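Local coordinates for protein putative sporulation-specific glycosylase YdhD (Bacillus subtilis subsp. subtilis str. 168, PDB 3CZ8) that probably hydrolyses glycosidic bonds of polysaccharides during sporulation, as a member of glycosyl hydrolase family 18, this chain being its catalytic TIM-barrel part, at residues A[74-78]-A[79-83]; A[184-187]-A[188-192]; A[195-198]-A[199-202]; A[286-289]-A[290-293]. The protein carries 1 engineered substitution. All coordinates share one frame; numbering follows the deposited sequence. Where two conformers were deposited one is given.

How the interactions relate
Interaction 1 is the one beside the predicted proton donor: the side chain of Phe-81 lies about 3 Å from that of Glu-120 and about 4 Å from a bound glycerol, probably from the crystallisation liquor. Interaction 2 lies on a surface loop, centre about 20 Å from that of interaction 1, with the side chain of His-187 about 11 Å from that of Glu-120. The chain then runs on into interaction 3, whose Pro-197 and Glu-200 pack against Trp-185 of interaction 2. Interactions 3 and 4, centres about 11 Å apart, lie on the neighbouring helices 198-208 and 285-297, which Lys-291 NZ ties together by reaching Ala-196 O at 3.0 Å. Interactions 1 and 4 both touch the second subunit.

Interaction 1 (A[74-78]-A[79-83]); sequences TNLTS and GGFST
The Phe-81 ring has Leu-76 over one face and Asn-75 at its edge. Leu-76 CD2 stands almost exactly over the ring centre, 3.5 Å from the centroid and 4° off the normal, a CH-pi contact. Asn-75 OD1 lies in the ring plane, 3.3 Å from Phe-81 CD1, and the amide is turned 51° from the ring. These groups belong to a tight antiparallel beta hairpin at the end of strand 68-77 of the TIM barrel, closed by a type I turn from Thr-77 to Gly-80. Leu-76 and Phe-81 form a non-hydrogen-bonded pair with their side chains on the same face of the sheet; the ring also touches Asp-118 and the predicted proton donor Glu-120. Thr-77 and Gly-80 are the hydrogen-bonded pair, and the positive phi of Gly-80 would jam any CB against the preceding carbonyl. Beyond the pair, Ser-82 N gives a nearly straight bond to Asn-75 O. Asn-75 CG sits between its own backbone N and carbonyl carbon (chi1 55°), which brings ND2 to Ser-82 O at 2.9 Å, from above the carbonyl plane. The same ND2 also bonds to Glu-120 O, tying the hairpin to the segment that carries this predicted donor. Ser-82 OG caps Ile-85 N at the start of helix 83-90, while Leu-76 packs on Ile-7 of the second subunit. Gly-80 O is gripped twice from opposite faces of its plane, by Thr-77 N at 2.6 Å and Thr-77 OG1 at 2.8 Å.

Interaction 2 (A[184-187]-A[188-192]); sequences DWHH and AGSEP
His-187 and Ala-188 begin a type I beta turn that runs to Ser-190 and sets the His-187 ring beside the backbone that follows. Its CG lies between the backbone N and the carbonyl carbon (chi1 56°), which folds the ring back over the turn. The Ala-188 methyl touches Tyr-226 of strand 225-229, and the residue is tied through its backbone to Ala-238. At Gly-189 the amide N comes 3.2 Å from His-187 ND1. Ser-190 does most of the holding. Its N closes the turn on His-187 O at 3.2 Å. Its CB rests over one face of the His-187 ring, off-centre, 4.1 Å from the centroid, a CH-pi contact. Its OG accepts the proton of His-187 N at 3.0 Å in a nearly straight bond, a second link between the same two residues. The whole stretch is part of a long loop of the TIM barrel, leading from strand 177-181 to helix 198-208, and it leans on strand 225-229 through Tyr-226 and Trp-228. Replacing His-187 by an alanine is likely to leave Ser-190 CB without the ring face it rests on and Tyr-226 without that neighbour. Glu-191 contributes its backbone: His-186 ND1 donates to Glu-191 O at 3.1 Å, bent (137°), the oxygen tilted out of the imidazole plane. The Glu-191 side chain packs on Tyr-232. Pro-192 turns from the histidines and packs on Trp-228.

Interaction 3 (A[195-198]-A[199-202]); sequences VAPI and TEIR
Pro-197 O meets two amides of the following turn: Ile-201 N at 3.1 Å and Glu-200 N at 3.1 Å, the latter a weak bond bent to 126°. One residue on, Ile-198 O takes Arg-202 N at 3.0 Å. Ala-196 O, just before the helix, is satisfied from another one, by Lys-291 NZ, and Ile-201 CD1 lies 3.4 Å from the same oxygen. The Ile-201 branch is led there by CG1 standing anti to the carbonyl carbon (chi1 -70°); CD1 also meets Ala-196 CB. Pro-197 CG touches Glu-200 CG at 3.8 Å, their side chains crossing at a slant. Ile-198 and Arg-202 run side by side in the same direction, Ile-198 CD1 3.9 Å from Arg-202 NH2, while Arg-202 NH1 is spoken for by a salt bridge to Glu-297. Ile-198 also leans on Arg-290 and Ile-294 of helix 285-297. With Pro-197 in the N-cap position, its carbonyl accepting the first helical bond, this is the N-terminal start of helix 198-208, one of the outer helices of the TIM barrel.

Interaction 4 (A[286-289]-A[290-293]); sequences RSMS and RKMQ
Met-288 and Lys-291 meet one turn apart on helix 285-297, an outer helix of the TIM barrel, where i to i+4 backbone bonds run from Arg-290 N to Arg-286 O (3.1 Å) through Gln-293 N to Ser-289 O (2.9 Å). Lys-291 starts with CB 3.6 Å from Met-288 O. Its CG, anti to the carbonyl carbon (chi1 -77°), turns back along the helix to Ser-287 O. CD then touches Met-288 CE at 3.7 Å, the methyl of a chain bent at chi2 and chi3, and CE passes the same methyl a little farther off. The last torsion (chi4 62°) kinks NZ toward its polar partners: a salt bridge to Glu-283, a water, and Ala-196 O. A methionine in place of Lys-291 would probably leave Glu-283 without its charged mate and Ala-196 O without this donor. Met-288 and Met-292 both pack on Met-251 of the second subunit, while Ser-289 OG bonds back to Val-285 O. The water links the lysine tip to its own helix, accepting from Lys-291 NZ at 3.0 Å and donating to Ser-287 O at 2.7 Å.

Interaction 1 (A[74-78]-A[79-83])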
ATOM      1  N   THR A  74     -16.470  -5.136  10.331  1.00 38.88           N
ATOM      2  CA  THR A  74     -16.381  -3.728  10.735  1.00 38.01           C
ATOM      3  C   THR A  74     -17.744  -3.050  10.776  1.00 39.12           C
ATOM      4  O   THR A  74     -18.731  -3.591  10.271  1.00 35.53           O
ATOM      5  CB  THR A  74     -15.499  -2.889   9.768  1.00 40.27           C
ATOM      6  OG1 THR A  74     -16.196  -2.693   8.533  1.00 30.39           O
ATOM      7  CG2 THR A  74     -14.144  -3.553   9.500  1.00 26.33           C
ATOM      8  N   ASN A  75     -17.778  -1.862  11.378  1.00 39.37           N
ATOM      9  CA  ASN A  75     -18.934  -0.967  11.308  1.00 35.66           C
ATOM     10  C   ASN A  75     -18.688   0.221  10.359  1.00 35.32           C
ATOM     11  O   ASN A  75     -19.018   1.371  10.661  1.00 39.46           O
ATOM     12  CB  ASN A  75     -19.358  -0.492  12.704  1.00 22.55           C
ATOM     13  CG  ASN A  75     -18.221   0.160  13.485  1.00 33.54           C
ATOM     14  OD1 ASN A  75     -17.064  -0.251  13.395  1.00 34.20           O
ATOM     15  ND2 ASN A  75     -18.559   1.175  14.274  1.00 27.91           N
ATOM     16  N   LEU A  76     -18.117  -0.076   9.199  1.00 35.28           N
ATOM     17  CA  LEU A  76     -17.802   0.956   8.225  1.00 40.03           C
ATOM     18  C   LEU A  76     -19.010   1.356   7.391  1.00 45.73           C
ATOM     19  O   LEU A  76     -19.848   0.520   7.056  1.00 46.77           O
ATOM     20  CB  LEU A  76     -16.647   0.516   7.320  1.00 31.85           C
ATOM     21  CG  LEU A  76     -15.238   0.725   7.887  1.00 32.44           C
ATOM     22  CD1 LEU A  76     -14.233  -0.015   7.071  1.00 26.43           C
ATOM     23  CD2 LEU A  76     -14.859   2.181   7.935  1.00 26.38           C
ATOM     24  N   THR A  77     -19.089   2.651   7.092  1.00 55.55           N
ATOM     25  CA  THR A  77     -20.033   3.208   6.120  1.00 64.78           C
ATOM     26  C   THR A  77     -19.238   3.980   5.071  1.00 67.93           C
ATOM     27  O   THR A  77     -18.007   3.878   5.031  1.00 68.75           O
ATOM     28  CB  THR A  77     -21.073   4.144   6.773  1.00 59.54           C
ATOM     29  OG1 THR A  77     -20.408   5.110   7.597  1.00 70.99           O
ATOM     30  CG2 THR A  77     -22.049   3.351   7.612  1.00 65.77           C
ATOM     31  N   SER A  78     -19.936   4.747   4.230  1.00 72.30           N
ATOM     32  CA  SER A  78     -19.295   5.558   3.189  1.00 75.08           C
ATOM     33  C   SER A  78     -18.434   6.681   3.767  1.00 68.31           C
ATOM     34  O   SER A  78     -17.372   6.995   3.225  1.00 64.46           O
ATOM     35  CB  SER A  78     -20.335   6.122   2.219  1.00 82.45           C
ATOM     36  OG  SER A  78     -20.829   5.105   1.356  1.00 96.93           O
ATOM     37  N   GLY A  79     -18.892   7.266   4.872  1.00 63.44           N
ATOM     38  CA  GLY A  79     -18.146   8.313   5.566  1.00 64.96           C
ATOM     39  C   GLY A  79     -17.302   7.827   6.734  1.00 70.69           C
ATOM     40  O   GLY A  79     -16.916   8.620   7.595  1.00 76.10           O
ATOM     41  N   GLY A  80     -17.017   6.523   6.765  1.00 68.86           N
ATOM     42  CA  GLY A  80     -16.156   5.934   7.793  1.00 53.71           C
ATOM     43  C   GLY A  80     -16.865   5.041   8.800  1.00 43.70           C
ATOM     44  O   GLY A  80     -17.893   4.434   8.500  1.00 39.82           O
ATOM     45  N   PHE A  81     -16.298   4.954   9.998  1.00 35.55           N
ATOM     46  CA  PHE A  81     -16.833   4.100  11.048  1.00 44.94           C
ATOM     47  C   PHE A  81     -18.071   4.739  11.657  1.00 43.33           C
ATOM     48  O   PHE A  81     -18.053   5.906  12.051  1.00 47.76           O
ATOM     49  CB  PHE A  81     -15.772   3.817  12.120  1.00 43.86           C
ATOM     50  CG  PHE A  81     -14.680   2.899  11.658  1.00 42.54           C
ATOM     51  CD1 PHE A  81     -14.843   1.519  11.724  1.00 23.69           C
ATOM     52  CD2 PHE A  81     -13.488   3.410  11.151  1.00 40.70           C
ATOM     53  CE1 PHE A  81     -13.834   0.656  11.294  1.00 37.72           C
ATOM     54  CE2 PHE A  81     -12.472   2.557  10.718  1.00 46.87           C
ATOM     55  CZ  PHE A  81     -12.649   1.177  10.784  1.00 36.34           C
ATOM     56  N   SER A  82     -19.151   3.965  11.699  1.00 50.50           N
ATOM     57  CA  SER A  82     -20.429   4.458  12.178  1.00 47.80           C
ATOM     58  C   SER A  82     -20.634   4.127  13.647  1.00 47.29           C
ATOM     59  O   SER A  82     -20.834   2.963  14.013  1.00 53.48           O
ATOM     60  CB  SER A  82     -21.575   3.896  11.340  1.00 44.33           C
ATOM     61  OG  SER A  82     -22.818   4.313  11.877  1.00 49.89           O
ATOM     62  N   THR A  83     -20.577   5.173  14.470  1.00 49.95           N
ATOM     63  CA  THR A  83     -20.823   5.125  15.914  0.50 54.58           C
ATOM     64  C   THR A  83     -22.251   4.653  16.222  1.00 60.37           C
ATOM     65  O   THR A  83     -22.516   4.040  17.259  1.00 66.10           O
ATOM     66  CB  THR A  83     -20.607   6.540  16.521  0.50 54.92           C
ATOM     67  OG1 THR A  83     -19.376   7.092  16.035  0.50 58.78           O
ATOM     68  CG2 THR A  83     -20.583   6.517  18.045  0.50 60.83           C
TER

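Interaction 2 (A[184-187]-A[188-192])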
ATOM      1  N   ASP A 184      -1.083   6.226  16.102  1.00 29.76           N
ATOM      2  CA  ASP A 184      -1.955   7.409  15.973  1.00 40.78           C
ATOM      3  C   ASP A 184      -2.128   8.204  17.267  1.00 33.53           C
ATOM      4  O   ASP A 184      -3.169   8.835  17.478  1.00 45.05           O
ATOM      5  CB  ASP A 184      -3.318   7.083  15.327  1.00 34.84           C
ATOM      6  CG  ASP A 184      -3.241   6.981  13.819  1.00 45.59           C
ATOM      7  OD1 ASP A 184      -2.135   7.138  13.266  1.00 32.52           O
ATOM      8  OD2 ASP A 184      -4.288   6.749  13.183  1.00 53.08           O
ATOM      9  N   TRP A 185      -1.097   8.178  18.115  1.00 34.58           N
ATOM     10  CA  TRP A 185      -0.993   9.102  19.246  1.00 35.61           C
ATOM     11  C   TRP A 185      -0.877  10.532  18.733  1.00 38.24           C
ATOM     12  O   TRP A 185      -1.344  11.475  19.369  1.00 38.17           O
ATOM     13  CB  TRP A 185       0.192   8.742  20.144  1.00 34.06           C
ATOM     14  CG  TRP A 185      -0.172   7.755  21.216  1.00 48.72           C
ATOM     15  CD1 TRP A 185      -0.859   8.014  22.373  1.00 47.84           C
ATOM     16  CD2 TRP A 185       0.117   6.352  21.227  1.00 46.14           C
ATOM     17  NE1 TRP A 185      -1.012   6.861  23.103  1.00 46.96           N
ATOM     18  CE2 TRP A 185      -0.425   5.824  22.424  1.00 48.82           C
ATOM     19  CE3 TRP A 185       0.782   5.488  20.345  1.00 30.32           C
ATOM     20  CZ2 TRP A 185      -0.319   4.469  22.765  1.00 35.66           C
ATOM     21  CZ3 TRP A 185       0.892   4.141  20.684  1.00 22.46           C
ATOM     22  CH2 TRP A 185       0.340   3.644  21.883  1.00 40.48           C
ATOM     23  N   HIS A 186      -0.250  10.671  17.569  1.00 37.67           N
ATOM     24  CA  HIS A 186      -0.377  11.863  16.752  1.00 38.23           C
ATOM     25  C   HIS A 186      -0.801  11.414  15.370  1.00 37.54           C
ATOM     26  O   HIS A 186      -0.380  10.352  14.900  1.00 30.81           O
ATOM     27  CB  HIS A 186       0.938  12.629  16.696  1.00 37.19           C
ATOM     28  CG  HIS A 186       1.447  13.036  18.040  1.00 36.68           C
ATOM     29  ND1 HIS A 186       1.123  14.241  18.626  1.00 34.94           N
ATOM     30  CD2 HIS A 186       2.245  12.393  18.923  1.00 29.01           C
ATOM     31  CE1 HIS A 186       1.711  14.326  19.804  1.00 33.05           C
ATOM     32  NE2 HIS A 186       2.401  13.219  20.008  1.00 33.75           N
ATOM     33  N   HIS A 187      -1.638  12.225  14.730  1.00 37.21           N
ATOM     34  CA  HIS A 187      -2.282  11.861  13.472  1.00 33.83           C
ATOM     35  C   HIS A 187      -2.622  13.104  12.646  1.00 39.69           C
ATOM     36  O   HIS A 187      -2.180  14.210  12.972  1.00 37.08           O
ATOM     37  CB  HIS A 187      -3.539  11.017  13.741  1.00 42.24           C
ATOM     38  CG  HIS A 187      -4.533  11.679  14.646  1.00 48.19           C
ATOM     39  ND1 HIS A 187      -5.639  12.350  14.171  1.00 43.75           N
ATOM     40  CD2 HIS A 187      -4.589  11.773  15.997  1.00 39.22           C
ATOM     41  CE1 HIS A 187      -6.330  12.834  15.187  1.00 45.62           C
ATOM     42  NE2 HIS A 187      -5.713  12.499  16.306  1.00 47.39           N
ATOM     43  N   ALA A 188      -3.421  12.912  11.595  1.00 33.38           N
ATOM     44  CA  ALA A 188      -3.757  13.970  10.626  1.00 43.81           C
ATOM     45  C   ALA A 188      -4.558  15.133  11.214  1.00 49.58           C
ATOM     46  O   ALA A 188      -4.464  16.264  10.729  1.00 59.00           O
ATOM     47  CB  ALA A 188      -4.488  13.376   9.412  1.00 33.85           C
ATOM     48  N   GLY A 189      -5.342  14.845  12.249  1.00 48.47           N
ATOM     49  CA  GLY A 189      -6.145  15.859  12.921  1.00 49.39           C
ATOM     50  C   GLY A 189      -5.546  16.338  14.230  1.00 48.52           C
ATOM     51  O   GLY A 189      -6.265  16.850  15.089  1.00 64.43           O
ATOM     52  N   SER A 190      -4.233  16.176  14.388  1.00 42.02           N
ATOM     53  CA  SER A 190      -3.549  16.638  15.599  1.00 37.41           C
ATOM     54  C   SER A 190      -2.286  17.464  15.314  1.00 39.58           C
ATOM     55  O   SER A 190      -1.908  17.671  14.159  1.00 49.94           O
ATOM     56  CB  SER A 190      -3.218  15.455  16.516  1.00 36.85           C
ATOM     57  OG  SER A 190      -2.019  14.805  16.125  1.00 33.19           O
ATOM     58  N   GLU A 191      -1.667  17.940  16.392  1.00 47.15           N
ATOM     59  CA  GLU A 191      -0.346  18.568  16.393  1.00 49.68           C
ATOM     60  C   GLU A 191       0.713  17.515  16.021  1.00 51.12           C
ATOM     61  O   GLU A 191       0.556  16.338  16.370  1.00 52.17           O
ATOM     62  CB  GLU A 191      -0.087  19.131  17.802  1.00 57.23           C
ATOM     63  CG  GLU A 191       1.223  19.888  18.041  1.00 75.31           C
ATOM     64  CD  GLU A 191       1.114  21.380  17.775  1.00 87.44           C
ATOM     65  OE1 GLU A 191       0.164  22.017  18.284  1.00 78.06           O
ATOM     66  OE2 GLU A 191       1.993  21.920  17.069  1.00 94.35           O
ATOM     67  N   PRO A 192       1.766  17.919  15.271  1.00 52.22           N
ATOM     68  CA  PRO A 192       2.901  17.037  14.962  1.00 43.31           C
ATOM     69  C   PRO A 192       3.572  16.358  16.152  1.00 38.19           C
ATOM     70  O   PRO A 192       3.755  16.973  17.200  1.00 43.52           O
ATOM     71  CB  PRO A 192       3.894  17.971  14.250  1.00 48.49           C
ATOM     72  CG  PRO A 192       3.393  19.362  14.518  1.00 41.11           C
ATOM     73  CD  PRO A 192       1.921  19.222  14.598  1.00 43.65           C
TER

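Interaction 3 (A[195-198]-A[199-202])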
ATOM      1  N   VAL A 195       4.110   8.996  15.885  1.00 32.21           N
ATOM      2  CA  VAL A 195       2.899   8.217  15.651  0.50 31.07           C
ATOM      3  C   VAL A 195       2.717   7.111  16.699  1.00 28.16           C
ATOM      4  O   VAL A 195       1.606   6.857  17.174  1.00 29.70           O
ATOM      5  CB  VAL A 195       2.921   7.616  14.234  0.50 30.45           C
ATOM      6  CG1 VAL A 195       1.782   6.665  14.044  0.50 30.82           C
ATOM      7  CG2 VAL A 195       2.866   8.725  13.182  0.50 34.96           C
ATOM      8  N   ALA A 196       3.825   6.467  17.052  1.00 24.68           N
ATOM      9  CA  ALA A 196       3.818   5.384  18.021  1.00 26.41           C
ATOM     10  C   ALA A 196       5.046   5.481  18.926  1.00 27.95           C
ATOM     11  O   ALA A 196       5.975   4.667  18.813  1.00 25.26           O
ATOM     12  CB  ALA A 196       3.768   4.046  17.308  1.00 21.10           C
ATOM     13  N   PRO A 197       5.054   6.478  19.835  1.00 27.87           N
ATOM     14  CA  PRO A 197       6.212   6.643  20.709  1.00 33.85           C
ATOM     15  C   PRO A 197       6.362   5.440  21.633  1.00 37.08           C
ATOM     16  O   PRO A 197       5.359   4.921  22.140  1.00 36.66           O
ATOM     17  CB  PRO A 197       5.885   7.915  21.501  1.00 30.51           C
ATOM     18  CG  PRO A 197       4.417   8.070  21.421  1.00 34.00           C
ATOM     19  CD  PRO A 197       3.994   7.468  20.120  1.00 25.69           C
ATOM     20  N   ILE A 198       7.603   4.991  21.821  1.00 39.71           N
ATOM     21  CA  ILE A 198       7.898   3.766  22.571  1.00 39.90           C
ATOM     22  C   ILE A 198       7.519   3.894  24.056  1.00 46.25           C
ATOM     23  O   ILE A 198       7.241   2.896  24.728  1.00 42.10           O
ATOM     24  CB  ILE A 198       9.382   3.326  22.368  1.00 47.96           C
ATOM     25  CG1 ILE A 198       9.529   1.796  22.452  1.00 39.80           C
ATOM     26  CG2 ILE A 198      10.333   4.101  23.297  1.00 48.16           C
ATOM     27  CD1 ILE A 198      10.096   1.280  23.762  1.00 80.92           C
ATOM     28  N   THR A 199       7.474   5.139  24.529  1.00 43.96           N
ATOM     29  CA  THR A 199       7.050   5.484  25.876  1.00 47.24           C
ATOM     30  C   THR A 199       5.569   5.156  26.090  1.00 45.88           C
ATOM     31  O   THR A 199       5.193   4.598  27.119  1.00 46.38           O
ATOM     32  CB  THR A 199       7.327   6.981  26.183  1.00 49.74           C
ATOM     33  OG1 THR A 199       6.803   7.800  25.129  1.00 53.98           O
ATOM     34  CG2 THR A 199       8.826   7.237  26.304  1.00 54.55           C
ATOM     35  N   GLU A 200       4.737   5.477  25.104  1.00 42.48           N
ATOM     36  CA  GLU A 200       3.309   5.196  25.205  1.00 40.91           C
ATOM     37  C   GLU A 200       2.963   3.726  24.930  1.00 35.29           C
ATOM     38  O   GLU A 200       1.957   3.219  25.429  1.00 33.01           O
ATOM     39  CB  GLU A 200       2.506   6.139  24.305  1.00 38.71           C
ATOM     40  CG  GLU A 200       2.588   7.616  24.680  1.00 40.07           C
ATOM     41  CD  GLU A 200       2.139   7.913  26.110  1.00 62.05           C
ATOM     42  OE1 GLU A 200       1.053   7.443  26.523  1.00 45.76           O
ATOM     43  OE2 GLU A 200       2.879   8.632  26.816  1.00 59.22           O
ATOM     44  N   ILE A 201       3.800   3.056  24.137  1.00 33.32           N
ATOM     45  CA  ILE A 201       3.675   1.619  23.873  1.00 30.08           C
ATOM     46  C   ILE A 201       3.951   0.836  25.159  1.00 39.29           C
ATOM     47  O   ILE A 201       3.217  -0.101  25.492  1.00 39.88           O
ATOM     48  CB  ILE A 201       4.622   1.170  22.715  1.00 38.44           C
ATOM     49  CG1 ILE A 201       4.133   1.733  21.377  1.00 34.75           C
ATOM     50  CG2 ILE A 201       4.737  -0.358  22.614  1.00 27.62           C
ATOM     51  CD1 ILE A 201       5.171   1.660  20.290  1.00 36.24           C
ATOM     52  N   ARG A 202       5.003   1.250  25.868  1.00 40.64           N
ATOM     53  CA  ARG A 202       5.365   0.732  27.194  1.00 45.40           C
ATOM     54  C   ARG A 202       4.180   0.792  28.154  1.00 35.74           C
ATOM     55  O   ARG A 202       3.808  -0.221  28.746  1.00 40.24           O
ATOM     56  CB  ARG A 202       6.534   1.543  27.764  1.00 45.12           C
ATOM     57  CG  ARG A 202       6.949   1.193  29.195  1.00 51.31           C
ATOM     58  CD  ARG A 202       8.120   0.231  29.216  1.00 61.96           C
ATOM     59  NE  ARG A 202       9.279   0.779  28.515  1.00 61.81           N
ATOM     60  CZ  ARG A 202      10.315   0.060  28.092  1.00 77.41           C
ATOM     61  NH1 ARG A 202      10.353  -1.255  28.295  1.00 51.40           N
ATOM     62  NH2 ARG A 202      11.315   0.662  27.457  1.00 68.91           N
TER

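Interaction 4 (A[286-289]-A[290-293])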
ATOM      1  N   ARG A 286      14.952   0.989  12.559  1.00 42.60           N
ATOM      2  CA  ARG A 286      15.381   1.044  13.957  1.00 43.99           C
ATOM      3  C   ARG A 286      14.196   1.091  14.929  1.00 46.45           C
ATOM      4  O   ARG A 286      14.218   0.418  15.959  1.00 53.37           O
ATOM      5  CB  ARG A 286      16.293   2.254  14.181  1.00 39.61           C
ATOM      6  CG  ARG A 286      17.095   2.219  15.475  1.00 57.50           C
ATOM      7  CD  ARG A 286      17.944   3.467  15.615  1.00 77.60           C
ATOM      8  NE  ARG A 286      18.587   3.567  16.924  1.00 87.54           N
ATOM      9  CZ  ARG A 286      19.289   4.618  17.342  1.00 94.45           C
ATOM     10  NH1 ARG A 286      19.450   5.679  16.557  1.00 63.77           N
ATOM     11  NH2 ARG A 286      19.833   4.611  18.552  1.00 93.85           N
ATOM     12  N   SER A 287      13.182   1.892  14.590  1.00 42.80           N
ATOM     13  CA  SER A 287      11.985   2.038  15.419  0.50 45.11           C
ATOM     14  C   SER A 287      11.135   0.782  15.439  1.00 47.57           C
ATOM     15  O   SER A 287      10.566   0.421  16.476  1.00 45.25           O
ATOM     16  CB  SER A 287      11.146   3.206  14.925  0.50 46.65           C
ATOM     17  OG  SER A 287      11.716   4.412  15.362  0.50 64.83           O
ATOM     18  N   MET A 288      11.062   0.121  14.286  1.00 41.15           N
ATOM     19  CA  MET A 288      10.323  -1.121  14.131  1.00 40.16           C
ATOM     20  C   MET A 288      11.027  -2.266  14.850  1.00 44.92           C
ATOM     21  O   MET A 288      10.368  -3.185  15.342  1.00 53.90           O
ATOM     22  CB  MET A 288      10.133  -1.450  12.645  1.00 38.25           C
ATOM     23  CG  MET A 288       8.836  -2.192  12.316  1.00 70.72           C
ATOM     24  SD  MET A 288       7.535  -1.193  11.551  1.00 60.58           S
ATOM     25  CE  MET A 288       7.016  -0.154  12.889  1.00 39.94           C
ATOM     26  N   SER A 289      12.360  -2.204  14.901  1.00 48.06           N
ATOM     27  CA  SER A 289      13.165  -3.144  15.690  1.00 51.18           C
ATOM     28  C   SER A 289      12.847  -3.034  17.177  1.00 44.35           C
ATOM     29  O   SER A 289      12.644  -4.050  17.841  1.00 45.16           O
ATOM     30  CB  SER A 289      14.662  -2.911  15.473  1.00 45.37           C
ATOM     31  OG  SER A 289      15.051  -3.303  14.172  1.00 63.11           O
ATOM     32  N   ARG A 290      12.795  -1.796  17.673  1.00 37.83           N
ATOM     33  CA  ARG A 290      12.474  -1.500  19.072  1.00 37.28           C
ATOM     34  C   ARG A 290      11.089  -1.984  19.493  1.00 43.02           C
ATOM     35  O   ARG A 290      10.872  -2.310  20.658  1.00 46.38           O
ATOM     36  CB  ARG A 290      12.614   0.003  19.361  1.00 37.58           C
ATOM     37  CG  ARG A 290      14.045   0.473  19.648  1.00 63.32           C
ATOM     38  CD  ARG A 290      14.597  -0.093  20.964  1.00 87.04           C
ATOM     39  NE  ARG A 290      13.923   0.454  22.144  1.00 96.60           N
ATOM     40  CZ  ARG A 290      14.497   1.236  23.055  1.00 99.08           C
ATOM     41  NH1 ARG A 290      13.790   1.679  24.087  1.00 90.38           N
ATOM     42  NH2 ARG A 290      15.777   1.577  22.948  1.00 97.54           N
ATOM     43  N   LYS A 291      10.159  -2.032  18.540  1.00 42.84           N
ATOM     44  CA  LYS A 291       8.817  -2.541  18.793  1.00 32.48           C
ATOM     45  C   LYS A 291       8.786  -4.068  18.927  1.00 41.78           C
ATOM     46  O   LYS A 291       8.084  -4.593  19.795  1.00 39.17           O
ATOM     47  CB  LYS A 291       7.846  -2.060  17.714  1.00 32.55           C
ATOM     48  CG  LYS A 291       7.414  -0.619  17.884  1.00 42.59           C
ATOM     49  CD  LYS A 291       6.919  -0.058  16.575  1.00 45.12           C
ATOM     50  CE  LYS A 291       6.262   1.297  16.742  1.00 28.89           C
ATOM     51  NZ  LYS A 291       7.175   2.364  17.258  1.00 38.98           N
ATOM     52  N   MET A 292       9.535  -4.775  18.077  1.00 31.93           N
ATOM     53  CA  MET A 292       9.713  -6.222  18.235  1.00 42.98           C
ATOM     54  C   MET A 292      10.495  -6.543  19.518  1.00 40.92           C
ATOM     55  O   MET A 292      10.246  -7.559  20.162  1.00 48.41           O
ATOM     56  CB  MET A 292      10.369  -6.851  16.995  1.00 41.96           C
ATOM     57  CG  MET A 292      10.527  -8.383  17.046  1.00 43.18           C
ATOM     58  SD  MET A 292       9.049  -9.322  17.519  1.00 30.56           S
ATOM     59  CE  MET A 292       8.494  -9.958  15.954  1.00 24.11           C
ATOM     60  N   GLN A 293      11.408  -5.649  19.890  1.00 35.20           N
ATOM     61  CA  GLN A 293      12.185  -5.762  21.119  1.00 50.04           C
ATOM     62  C   GLN A 293      11.328  -5.681  22.385  1.00 46.29           C
ATOM     63  O   GLN A 293      11.516  -6.480  23.298  1.00 53.94           O
ATOM     64  CB  GLN A 293      13.285  -4.701  21.157  1.00 38.19           C
ATOM     65  CG  GLN A 293      14.551  -5.082  20.403  1.00 57.66           C
ATOM     66  CD  GLN A 293      15.569  -3.953  20.370  1.00 72.99           C
ATOM     67  OE1 GLN A 293      15.803  -3.279  21.379  1.00 86.18           O
ATOM     68  NE2 GLN A 293      16.178  -3.738  19.206  1.00 59.68           N
TER
HETATM   69  O   HOH W   1       9.890   2.003  18.583  1.00 35.91           O